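Local coordinates for protein cellulase (Xanthomonas axonopodis pv. citri, PDB 4W7W) that probably hydrolyses beta-1,4-glucosidic bonds of cellulose as a family 5 glycoside hydrolase and is seen here with a bound cello-oligosaccharide, at residues Lys61-Ile66 and Ala326-Tyr331; Glu246-Phe251 and Glu280-Tyr285; Gly250-Leu255 and Glu287-Val292. All blocks are in the same frame, centred on the assembly; numbering follows the deposited sequence. Where two conformers were deposited one is given.

Contact 1. Residues Lys61-Ile66 and Ala326-Tyr331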
# COMPACT_ATOMS: atom_id res chain seq x y z
N LYS A 61 2.03 -14.15 14.14
CA LYS A 61 3.34 -14.19 13.51
C LYS A 61 4.15 -12.94 13.76
O LYS A 61 5.24 -12.81 13.21
CB LYS A 61 3.19 -14.40 12.01
CG LYS A 61 2.56 -15.71 11.65
CD LYS A 61 3.32 -16.84 12.32
CE LYS A 61 2.97 -18.18 11.76
NZ LYS A 61 3.81 -19.21 12.44
N GLY A 62 3.63 -12.01 14.58
CA GLY A 62 4.37 -10.81 14.94
C GLY A 62 4.04 -9.60 14.10
O GLY A 62 4.66 -8.56 14.26
N MET A 63 3.05 -9.71 13.24
CA MET A 63 2.78 -8.61 12.36
C MET A 63 1.76 -7.67 12.93
O MET A 63 0.65 -8.08 13.30
CB MET A 63 2.36 -9.15 11.04
CG MET A 63 3.56 -9.80 10.41
SD MET A 63 3.00 -10.63 8.96
CE MET A 63 4.58 -11.03 8.21
N ASN A 64 2.15 -6.41 13.00
CA ASN A 64 1.31 -5.39 13.61
C ASN A 64 0.63 -4.49 12.62
O ASN A 64 0.01 -3.53 13.04
CB ASN A 64 2.12 -4.55 14.61
CG ASN A 64 3.07 -3.59 13.93
OD1 ASN A 64 3.32 -3.71 12.73
ND2 ASN A 64 3.56 -2.62 14.68
N THR A 65 0.70 -4.79 11.32
CA THR A 65 0.15 -3.90 10.31
C THR A 65 -0.52 -4.71 9.22
O THR A 65 0.04 -5.67 8.71
CB THR A 65 1.25 -3.01 9.70
OG1 THR A 65 1.87 -2.26 10.74
CG2 THR A 65 0.69 -2.02 8.70
N ILE A 66 -1.72 -4.28 8.85
CA ILE A 66 -2.46 -4.86 7.74
C ILE A 66 -2.74 -3.76 6.72
O ILE A 66 -3.29 -2.71 7.08
CB ILE A 66 -3.78 -5.45 8.21
CG1 ILE A 66 -3.55 -6.61 9.19
CG2 ILE A 66 -4.65 -5.87 7.03
CD1 ILE A 66 -2.80 -7.79 8.65
N ALA A 326 8.21 -17.97 6.93
CA ALA A 326 9.28 -18.30 7.84
C ALA A 326 10.38 -17.25 7.84
O ALA A 326 11.11 -17.11 8.81
CB ALA A 326 9.85 -19.66 7.50
N ILE A 327 10.53 -16.53 6.74
CA ILE A 327 11.48 -15.43 6.66
C ILE A 327 10.85 -14.14 7.19
O ILE A 327 11.43 -13.46 8.03
CB ILE A 327 12.03 -15.27 5.23
CG1 ILE A 327 12.86 -16.51 4.88
CG2 ILE A 327 12.90 -14.02 5.14
CD1 ILE A 327 13.17 -16.66 3.42
N LEU A 328 9.65 -13.82 6.73
CA LEU A 328 8.99 -12.60 7.19
C LEU A 328 8.89 -12.55 8.70
O LEU A 328 9.11 -11.51 9.31
CB LEU A 328 7.60 -12.46 6.57
CG LEU A 328 7.54 -12.32 5.05
CD1 LEU A 328 6.09 -12.35 4.59
CD2 LEU A 328 8.23 -11.06 4.57
N SER A 329 8.50 -13.66 9.31
CA SER A 329 8.28 -13.71 10.74
C SER A 329 9.56 -13.42 11.54
O SER A 329 9.50 -12.92 12.65
CB SER A 329 7.71 -15.09 11.11
OG SER A 329 7.21 -15.12 12.43
N LYS A 330 10.72 -13.74 10.98
CA LYS A 330 12.00 -13.42 11.67
C LYS A 330 12.26 -11.92 11.83
O LYS A 330 13.04 -11.52 12.68
CB LYS A 330 13.20 -13.99 10.91
CG LYS A 330 13.22 -15.49 10.92
CD LYS A 330 14.57 -16.05 10.49
CE LYS A 330 14.92 -15.64 9.06
NZ LYS A 330 16.00 -16.49 8.48
N TYR A 331 11.65 -11.12 10.96
CA TYR A 331 11.77 -9.67 11.00
C TYR A 331 10.54 -8.99 11.62
O TYR A 331 10.39 -7.77 11.52
CB TYR A 331 12.03 -9.17 9.58
CG TYR A 331 13.34 -9.66 8.99
CD1 TYR A 331 13.43 -10.89 8.36
CD2 TYR A 331 14.49 -8.89 9.06
CE1 TYR A 331 14.62 -11.36 7.82
CE2 TYR A 331 15.69 -9.33 8.52
CZ TYR A 331 15.75 -10.57 7.90
OH TYR A 331 16.94 -10.98 7.36
O HOH W 1 6.48 -18.25 13.33

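Contact 2. Residues Glu246-Phe251 and Glu280-Tyr285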
# COMPACT_ATOMS: atom_id res chain seq x y z
N GLU A 246 19.44 -3.56 -3.60
CA GLU A 246 20.00 -2.65 -4.59
C GLU A 246 18.99 -1.60 -5.07
O GLU A 246 19.30 -0.42 -5.15
CB GLU A 246 20.55 -3.42 -5.78
CG GLU A 246 21.83 -4.16 -5.42
CD GLU A 246 22.24 -5.23 -6.40
OE1 GLU A 246 21.60 -5.33 -7.47
OE2 GLU A 246 23.21 -5.97 -6.09
N LYS A 247 17.78 -2.06 -5.37
CA LYS A 247 16.75 -1.19 -5.91
C LYS A 247 16.13 -0.26 -4.87
O LYS A 247 15.50 0.73 -5.25
CB LYS A 247 15.68 -2.02 -6.60
CG LYS A 247 16.16 -2.76 -7.84
CD LYS A 247 16.84 -1.87 -8.87
CE LYS A 247 17.43 -2.68 -10.00
NZ LYS A 247 18.08 -1.81 -11.02
N LEU A 248 16.33 -0.54 -3.59
CA LEU A 248 15.87 0.36 -2.53
C LEU A 248 16.84 1.49 -2.22
O LEU A 248 16.44 2.45 -1.57
CB LEU A 248 15.61 -0.43 -1.24
CG LEU A 248 14.52 -1.50 -1.29
CD1 LEU A 248 14.33 -2.09 0.09
CD2 LEU A 248 13.19 -0.96 -1.80
N GLN A 249 18.09 1.40 -2.66
CA GLN A 249 19.11 2.33 -2.20
C GLN A 249 18.83 3.79 -2.59
O GLN A 249 19.01 4.68 -1.77
CB GLN A 249 20.51 1.94 -2.69
CG GLN A 249 21.04 0.71 -2.00
CD GLN A 249 22.51 0.50 -2.25
OE1 GLN A 249 23.25 1.44 -2.56
NE2 GLN A 249 22.94 -0.71 -2.07
N GLY A 250 18.48 4.04 -3.85
CA GLY A 250 18.29 5.42 -4.29
C GLY A 250 17.13 6.13 -3.58
O GLY A 250 17.25 7.28 -3.17
N PHE A 251 16.04 5.39 -3.42
CA PHE A 251 14.88 5.87 -2.67
C PHE A 251 15.24 6.11 -1.21
O PHE A 251 14.87 7.15 -0.65
CB PHE A 251 13.74 4.87 -2.83
CG PHE A 251 12.50 5.21 -2.05
CD1 PHE A 251 11.68 6.26 -2.42
CD2 PHE A 251 12.14 4.46 -0.95
CE1 PHE A 251 10.54 6.54 -1.70
CE2 PHE A 251 11.00 4.75 -0.23
CZ PHE A 251 10.19 5.78 -0.62
N GLU A 280 15.77 -11.95 2.30
CA GLU A 280 16.55 -11.72 3.50
C GLU A 280 17.34 -10.41 3.36
O GLU A 280 17.41 -9.59 4.29
CB GLU A 280 17.51 -12.89 3.75
CG GLU A 280 16.85 -14.21 4.11
CD GLU A 280 16.69 -14.46 5.61
OE1 GLU A 280 16.83 -13.52 6.43
OE2 GLU A 280 16.35 -15.60 5.95
N GLY A 281 17.93 -10.22 2.19
CA GLY A 281 18.76 -9.03 1.98
C GLY A 281 17.97 -7.74 2.05
O GLY A 281 18.43 -6.74 2.61
N MET A 282 16.78 -7.72 1.46
CA MET A 282 15.99 -6.50 1.46
C MET A 282 15.39 -6.22 2.84
O MET A 282 15.34 -5.06 3.25
CB MET A 282 15.02 -6.49 0.29
CG MET A 282 13.79 -7.31 0.40
SD MET A 282 12.96 -7.36 -1.22
CE MET A 282 12.58 -5.65 -1.50
N LEU A 283 14.98 -7.26 3.57
CA LEU A 283 14.48 -7.06 4.92
C LEU A 283 15.58 -6.58 5.86
O LEU A 283 15.37 -5.68 6.68
CB LEU A 283 13.85 -8.36 5.42
CG LEU A 283 12.61 -8.83 4.68
CD1 LEU A 283 12.21 -10.20 5.14
CD2 LEU A 283 11.46 -7.88 4.88
N THR A 284 16.78 -7.16 5.72
CA THR A 284 17.94 -6.73 6.47
C THR A 284 18.30 -5.28 6.14
O THR A 284 18.59 -4.47 7.04
CB THR A 284 19.12 -7.66 6.19
OG1 THR A 284 18.81 -8.96 6.70
CG2 THR A 284 20.40 -7.14 6.85
N TYR A 285 18.23 -4.94 4.86
CA TYR A 285 18.54 -3.57 4.42
C TYR A 285 17.59 -2.55 5.06
O TYR A 285 18.02 -1.50 5.56
CB TYR A 285 18.49 -3.46 2.89
CG TYR A 285 18.83 -2.09 2.40
CD1 TYR A 285 20.14 -1.70 2.18
CD2 TYR A 285 17.84 -1.14 2.18
CE1 TYR A 285 20.46 -0.43 1.76
CE2 TYR A 285 18.16 0.15 1.79
CZ TYR A 285 19.47 0.49 1.57
OH TYR A 285 19.75 1.78 1.17
O HOH W 2 20.86 5.00 0.54

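Contact 3. Residues Gly250-Leu255 and Glu287-Val292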
# COMPACT_ATOMS: atom_id res chain seq x y z
N GLY A 250 18.48 4.04 -3.85
CA GLY A 250 18.29 5.42 -4.29
C GLY A 250 17.13 6.13 -3.58
O GLY A 250 17.25 7.28 -3.17
N PHE A 251 16.04 5.39 -3.42
CA PHE A 251 14.88 5.87 -2.67
C PHE A 251 15.24 6.11 -1.21
O PHE A 251 14.87 7.15 -0.65
CB PHE A 251 13.74 4.87 -2.83
CG PHE A 251 12.50 5.21 -2.05
CD1 PHE A 251 11.68 6.26 -2.42
CD2 PHE A 251 12.14 4.46 -0.95
CE1 PHE A 251 10.54 6.54 -1.70
CE2 PHE A 251 11.00 4.75 -0.23
CZ PHE A 251 10.19 5.78 -0.62
N THR A 252 15.96 5.17 -0.61
CA THR A 252 16.38 5.33 0.78
C THR A 252 17.22 6.60 0.95
O THR A 252 17.02 7.37 1.89
CB THR A 252 17.17 4.08 1.22
OG1 THR A 252 16.32 2.94 1.13
CG2 THR A 252 17.69 4.20 2.63
N SER A 253 18.14 6.83 0.01
CA SER A 253 18.95 8.04 0.10
C SER A 253 18.09 9.30 -0.03
O SER A 253 18.30 10.27 0.67
CB SER A 253 20.04 8.05 -0.97
OG SER A 253 21.00 9.06 -0.71
N TRP A 254 17.13 9.27 -0.96
CA TRP A 254 16.23 10.41 -1.15
C TRP A 254 15.48 10.72 0.14
O TRP A 254 15.34 11.88 0.52
CB TRP A 254 15.28 10.13 -2.29
CG TRP A 254 14.33 11.24 -2.56
CD1 TRP A 254 14.57 12.35 -3.32
CD2 TRP A 254 13.00 11.38 -2.05
NE1 TRP A 254 13.47 13.16 -3.32
CE2 TRP A 254 12.48 12.59 -2.57
CE3 TRP A 254 12.18 10.61 -1.23
CZ2 TRP A 254 11.19 13.03 -2.28
CZ3 TRP A 254 10.90 11.05 -0.95
CH2 TRP A 254 10.42 12.25 -1.48
N LEU A 255 14.99 9.69 0.82
CA LEU A 255 14.33 9.91 2.10
C LEU A 255 15.26 10.62 3.07
O LEU A 255 14.89 11.61 3.71
CB LEU A 255 13.89 8.58 2.72
CG LEU A 255 12.84 7.77 1.96
CD1 LEU A 255 12.73 6.39 2.60
CD2 LEU A 255 11.51 8.49 1.95
N GLU A 287 15.91 -2.86 7.87
CA GLU A 287 16.22 -2.76 9.30
C GLU A 287 17.46 -1.91 9.55
O GLU A 287 17.48 -1.09 10.46
CB GLU A 287 16.39 -4.15 9.94
CG GLU A 287 15.08 -4.89 10.17
CD GLU A 287 15.09 -5.78 11.40
OE1 GLU A 287 16.17 -6.33 11.73
OE2 GLU A 287 14.02 -5.97 12.00
N LYS A 288 18.48 -2.10 8.72
CA LYS A 288 19.72 -1.34 8.84
C LYS A 288 19.47 0.15 8.62
O LYS A 288 20.20 1.00 9.13
CB LYS A 288 20.75 -1.86 7.82
CG LYS A 288 22.08 -1.13 7.78
CD LYS A 288 22.86 -1.25 9.07
CE LYS A 288 24.30 -0.79 8.92
NZ LYS A 288 24.87 -0.38 10.23
N ASN A 289 18.45 0.45 7.82
CA ASN A 289 18.08 1.81 7.45
C ASN A 289 16.74 2.22 8.05
O ASN A 289 15.95 2.96 7.46
CB ASN A 289 18.08 1.91 5.93
CG ASN A 289 19.48 1.77 5.37
OD1 ASN A 289 20.24 2.73 5.42
ND2 ASN A 289 19.84 0.59 4.88
N SER A 290 16.53 1.78 9.28
CA SER A 290 15.32 2.05 10.01
C SER A 290 15.18 3.50 10.44
O SER A 290 14.12 3.88 10.93
CB SER A 290 15.23 1.16 11.24
OG SER A 290 16.27 1.48 12.15
N ASP A 291 16.23 4.31 10.28
CA ASP A 291 16.10 5.76 10.48
C ASP A 291 15.10 6.39 9.50
O ASP A 291 14.48 7.39 9.83
CB ASP A 291 17.44 6.49 10.40
CG ASP A 291 18.12 6.40 9.03
OD1 ASP A 291 18.14 5.31 8.44
OD2 ASP A 291 18.70 7.42 8.56
N VAL A 292 14.98 5.81 8.30
CA VAL A 292 14.05 6.33 7.30
C VAL A 292 12.94 5.35 6.92
O VAL A 292 11.89 5.81 6.50
CB VAL A 292 14.77 6.85 6.03
CG1 VAL A 292 15.68 8.03 6.35
CG2 VAL A 292 15.55 5.75 5.34

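Contact 1. Residues Lys61-Ile66 and Ala326-Tyr331
In the turn between helix 52-60 and strand 65-70, the second strand of an (alpha/beta)8 barrel, Lys61 and Met63 meet Leu328 and Ser329 near the C-terminal end of the chain. Lys61 follows the helix 52-60 and lies closest to the other segment at Ser329, their CA atoms 5.7 Å apart. Its carbonyl O stands 3.1 Å from Ser329 OG, and its CB lies beside Ser329 OG as well. The lysine chain is bent at chi2 (-53°) and extended beyond, which carries NZ outward to a salt bridge with Asp321. NZ also donates to a water at 3.0 Å, and that water is 3.3 Å from Ser329 OG, a weak water link between the two side chains. Gly62 makes the turn that lets the chain leave the helix: with positive phi (96°) and two bonds back into the last helical turn, it completes a Schellman motif. Past this turn Met63 heads into the protein, and its extended chain lays the terminal methyl beside Leu328. Toward strand 24-29 the methionine also rests on Val27, so it lies between the barrel wall and the C-terminal segment, while Leu328 itself leans on Trp296 and Trp298 of strand 293-301. Asn64 leads into strand 65-70, where Thr65 OG1 donates to Asn64 OD1 at 2.9 Å from above the carbonyl plane; the amide of Asn64 is further held by Lys23 O and Val25 N, fixing the rotation of the group as the strand enters the barrel. The apolar half of the contact comes down to one methyl: Met63 CE lies 3.7 Å from Leu328 CB and 4.1 Å from Leu328 CD1.

Contact 2. Residues Glu246-Phe251 and Glu280-Tyr285
Tyr285 reaches from helix 273-288 across to Leu248 and Gln249 of helix 243-258. Its CB leaves the backbone toward the other helix, and with CG anti to the backbone N (chi1 -179°) the ring is carried out toward helix 243-258. Along one side of the ring, CD2 comes within 4.2 Å of Leu248 CD1, and CE2 lies 4.0 Å from Leu248 CB; the leucine and the tyrosine run past one another in opposite senses, so the leucine branch points back toward the root of the ring. Further out, CZ meets Gln249 CG at 3.9 Å, and CE1 meets the same methylene. The hydroxyl ends the side chain over the glutamine backbone, with OH 3.5 Å from Gln249 CA. The two helices belong to the outer layer of the (alpha/beta)8 barrel, where consecutive helices run roughly parallel; here the segment axes approach to 10.2 Å and their directions differ by 25°. Gln249 crosses the tyrosine at about a right angle, yet its amide plane is tilted only 8° from that of the ring. The amide NE2 is engaged by Gln245 OE1 one turn earlier on its own helix, which holds the glutamine chain along the outside of the contact. A water bound by Gln249 O sits near the hydroxyl and makes at most a weak bond with it. On the inner side, toward the barrel, Met282 bends its chain and sets CE 4.3 Å from Leu248 CD1; Leu264 of strand 262-268 touches the leucine, and Phe267 of the same strand touches the methionine.

Contact 3. Residues Gly250-Leu255 and Glu287-Val292
Val292 meets both Thr252 and Leu255, residues of adjacent turns of helix 243-258. Its CB is 3.8 Å from Leu255 CB, and one methyl, CG2, comes equally close to Thr252 CG2 while also lying 4.0 Å from Leu255 CD1. Thr252 CG2 is thus shared: it touches Asn289 as well, at CB (4.0 Å), its chain crossing that of the asparagine at about a right angle. The torsion of Thr252 (chi1 -62°) divides the branches, turning the methyl to this apolar surface and the hydroxyl back to its own helix, where OG1 is hydrogen-bonded to Leu248 O; OG1 is also bonded to Trp293 NE1 of strand 293-301. Asn289, the first residue after helix 273-288 to leave helical geometry, is fixed at both ends of its amide: ND2 bonds to Tyr285 O in the last turn, and OD1 to Arg256 NH2. Just past the 250-255 segment, that same Arg256 nitrogen is also paired with Asp291 OD1. Val292 itself is joined by a backbone hydrogen bond to Gly262, at the start of strand 262-268. This is the alpha-beta loop leading from helix 273-288 into strand 293-301, the eighth strand of an (alpha/beta)8 barrel.

Overall arrangement
Contacts 2 and 3 join the same pair of helices, 243-258 and 273-288, their centres about 9 Å apart, sharing Gly250 and Phe251. Contact 3, where the second helix gives way to the turn before strand 293-301, is wholly buried and apolar at its centre; contact 2 is partly buried, with a tyrosine and a glutamine at its outer edge. Contact 1 is also partly buried but different in kind, with a polar, water-linked part beside one methionine-leucine touch. It ties the chain's C-terminal end to the turn that precedes strand 65-70, and that end reaches contact 2 through a salt bridge of Lys330 and a probable hydrogen bond of Tyr331, both to Glu280.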